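Local coordinates for protein 2-C-methyl-D-erythritol 2,4-cyclodiphosphate synthase (Thermus thermophilus, PDB 1IV3) that catalyses the conversion of 4-diphosphocytidyl-2-C-methyl-D-erythritol 2-phosphate into 2-C-methyl-D-erythritol 2,4-cyclodiphosphate with release of CMP, a step of non-mevalonate isoprenoid biosynthesis, at residues 47-52 with 78-83. The protein carries 3 engineered substitutions. Sequence-based numbering, arbitrary orientation.
Sequences ALLSAY and REAMRL. Engineered in segment 78-83: M81 (natural residue Leu).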
loop_
_atom_site.group_PDB
_atom_site.type_symbol
_atom_site.label_atom_id
_atom_site.label_comp_id
_atom_site.label_asym_id
_atom_site.label_seq_id
_atom_site.Cartn_x
_atom_site.Cartn_y
_atom_site.Cartn_z
ATOM N N ALA A 47 9.853 3.986 -4.768
ATOM C CA ALA A 47 9.503 4.761 -3.579
ATOM C C ALA A 47 10.488 5.904 -3.361
ATOM O O ALA A 47 10.090 7.026 -3.036
ATOM C CB ALA A 47 9.459 3.860 -2.349
ATOM N N LEU A 48 11.800 5.623 -3.525
ATOM C CA LEU A 48 12.822 6.666 -3.416
ATOM C C LEU A 48 12.629 7.758 -4.445
ATOM O O LEU A 48 12.656 8.952 -4.123
ATOM C CB LEU A 48 14.210 6.032 -3.592
ATOM C CG LEU A 48 14.683 5.122 -2.452
ATOM C CD1 LEU A 48 15.977 4.393 -2.844
ATOM C CD2 LEU A 48 14.927 5.898 -1.156
ATOM N N LEU A 49 12.441 7.344 -5.704
ATOM C CA LEU A 49 12.248 8.333 -6.772
ATOM C C LEU A 49 11.028 9.181 -6.469
ATOM O O LEU A 49 11.001 10.406 -6.604
ATOM C CB LEU A 49 12.080 7.631 -8.120
ATOM C CG LEU A 49 13.294 6.849 -8.644
ATOM C CD1 LEU A 49 12.948 6.174 -9.970
ATOM C CD2 LEU A 49 14.498 7.764 -8.794
ATOM N N SER A 50 9.968 8.485 -6.071
ATOM C CA SER A 50 8.691 9.116 -5.744
ATOM C C SER A 50 8.834 10.187 -4.664
ATOM O O SER A 50 8.169 11.227 -4.727
ATOM C CB SER A 50 7.698 8.027 -5.300
ATOM O OG SER A 50 6.376 8.555 -5.404
ATOM N N ALA A 51 9.687 9.931 -3.674
ATOM C CA ALA A 51 9.863 10.872 -2.574
ATOM C C ALA A 51 10.356 12.237 -3.056
ATOM O O ALA A 51 10.222 13.206 -2.308
ATOM C CB ALA A 51 10.823 10.336 -1.524
ATOM N N TYR A 52 10.926 12.302 -4.258
ATOM C CA TYR A 52 11.364 13.579 -4.811
ATOM C C TYR A 52 10.697 13.905 -6.125
ATOM O O TYR A 52 11.105 14.844 -6.809
ATOM C CB TYR A 52 12.893 13.580 -4.974
ATOM C CG TYR A 52 13.558 13.975 -3.678
ATOM C CD1 TYR A 52 13.739 13.008 -2.691
ATOM C CD2 TYR A 52 13.967 15.281 -3.450
ATOM C CE1 TYR A 52 14.332 13.337 -1.491
ATOM C CE2 TYR A 52 14.573 15.608 -2.249
ATOM C CZ TYR A 52 14.749 14.636 -1.290
ATOM O OH TYR A 52 15.347 14.948 -0.098
ATOM N N ARG A 78 20.731 1.978 -6.384
ATOM C CA ARG A 78 21.839 2.884 -6.060
ATOM C C ARG A 78 21.797 4.173 -6.858
ATOM O O ARG A 78 22.149 5.245 -6.357
ATOM C CB ARG A 78 23.171 2.154 -6.302
ATOM C CG ARG A 78 23.308 0.888 -5.462
ATOM C CD ARG A 78 24.765 0.474 -5.337
ATOM N NE ARG A 78 24.976 -0.560 -4.313
ATOM C CZ ARG A 78 25.559 -0.282 -3.147
ATOM N NH1 ARG A 78 25.947 0.960 -2.903
ATOM N NH2 ARG A 78 25.747 -1.225 -2.237
ATOM N N GLU A 79 21.385 4.135 -8.121
ATOM C CA GLU A 79 21.283 5.407 -8.844
ATOM C C GLU A 79 20.198 6.288 -8.239
ATOM O O GLU A 79 20.334 7.507 -8.099
ATOM C CB GLU A 79 21.021 5.114 -10.316
ATOM C CG GLU A 79 20.859 6.291 -11.240
ATOM C CD GLU A 79 22.044 7.227 -11.328
ATOM O OE1 GLU A 79 23.126 6.998 -10.746
ATOM O OE2 GLU A 79 21.880 8.254 -12.033
ATOM N N ALA A 80 19.063 5.671 -7.854
ATOM C CA ALA A 80 18.031 6.495 -7.222
ATOM C C ALA A 80 18.562 7.082 -5.941
ATOM O O ALA A 80 18.281 8.226 -5.584
ATOM C CB ALA A 80 16.757 5.675 -6.951
ATOM N N MET A 81 19.337 6.304 -5.191
ATOM C CA MET A 81 19.899 6.834 -3.955
ATOM C C MET A 81 20.775 8.033 -4.318
ATOM O O MET A 81 20.770 9.059 -3.634
ATOM C CB MET A 81 20.689 5.773 -3.174
ATOM C CG MET A 81 19.830 4.691 -2.521
ATOM S SD MET A 81 20.733 3.275 -1.852
ATOM C CE MET A 81 21.608 4.076 -0.512
ATOM N N ARG A 82 21.527 7.911 -5.416
ATOM C CA ARG A 82 22.451 9.007 -5.755
ATOM C C ARG A 82 21.688 10.280 -6.079
ATOM O O ARG A 82 22.037 11.372 -5.626
ATOM C CB ARG A 82 23.343 8.642 -6.943
ATOM C CG ARG A 82 24.379 9.721 -7.286
ATOM C CD ARG A 82 25.214 9.305 -8.495
ATOM N NE ARG A 82 24.427 9.384 -9.729
ATOM C CZ ARG A 82 24.133 10.570 -10.269
ATOM N NH1 ARG A 82 24.573 11.679 -9.670
ATOM N NH2 ARG A 82 23.421 10.659 -11.386
ATOM N N LEU A 83 20.620 10.133 -6.862
ATOM C CA LEU A 83 19.783 11.263 -7.259
ATOM C C LEU A 83 19.111 11.918 -6.063
ATOM O O LEU A 83 19.085 13.141 -5.981
ATOM C CB LEU A 83 18.716 10.807 -8.257
ATOM C CG LEU A 83 19.225 10.261 -9.588
ATOM C CD1 LEU A 83 18.081 9.630 -10.373
ATOM C CD2 LEU A 83 19.896 11.356 -10.410
#
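A80 turns its methyl group toward L48 and L49 where the two segments run nearest each other, with 6.1 Å between the CA atoms of L49 and A80. The two leucines straddle that methyl. L49 CD2 packs against A80 CB at 3.6 Å, whereas L48 meets it through its own CB at 4.2 Å. Both leucines hold CG anti to the carbonyl carbon (chi1 -65° in L49), and from there L49 sends CD2 across the gap although its CB does not point that way. The same CD2 reaches L83 CD1, a looser touch at 4.3 Å. In the alpha/beta fold of the IspF family, helix 39-50 lies on the sheet, where A47 and A51 pack on strand 141-150, and helix 73-86 packs on the side of helix 39-50 turned from the sheet. L60 touches both L49 and L83, and F61, predicted to bind substrate, lies near L49. On the other flank L48 CD1 rests 3.9 Å from CG of M81, an engineered residue (leucine in the natural sequence); the two side chains run at a slant to each other, and CG, not the bent end of the methionine, does the touching. Farther round helix 73-86, R82 grips the E79 carboxylate side-on, NE to OE1 and NH2 to OE2, both 2.9 Å.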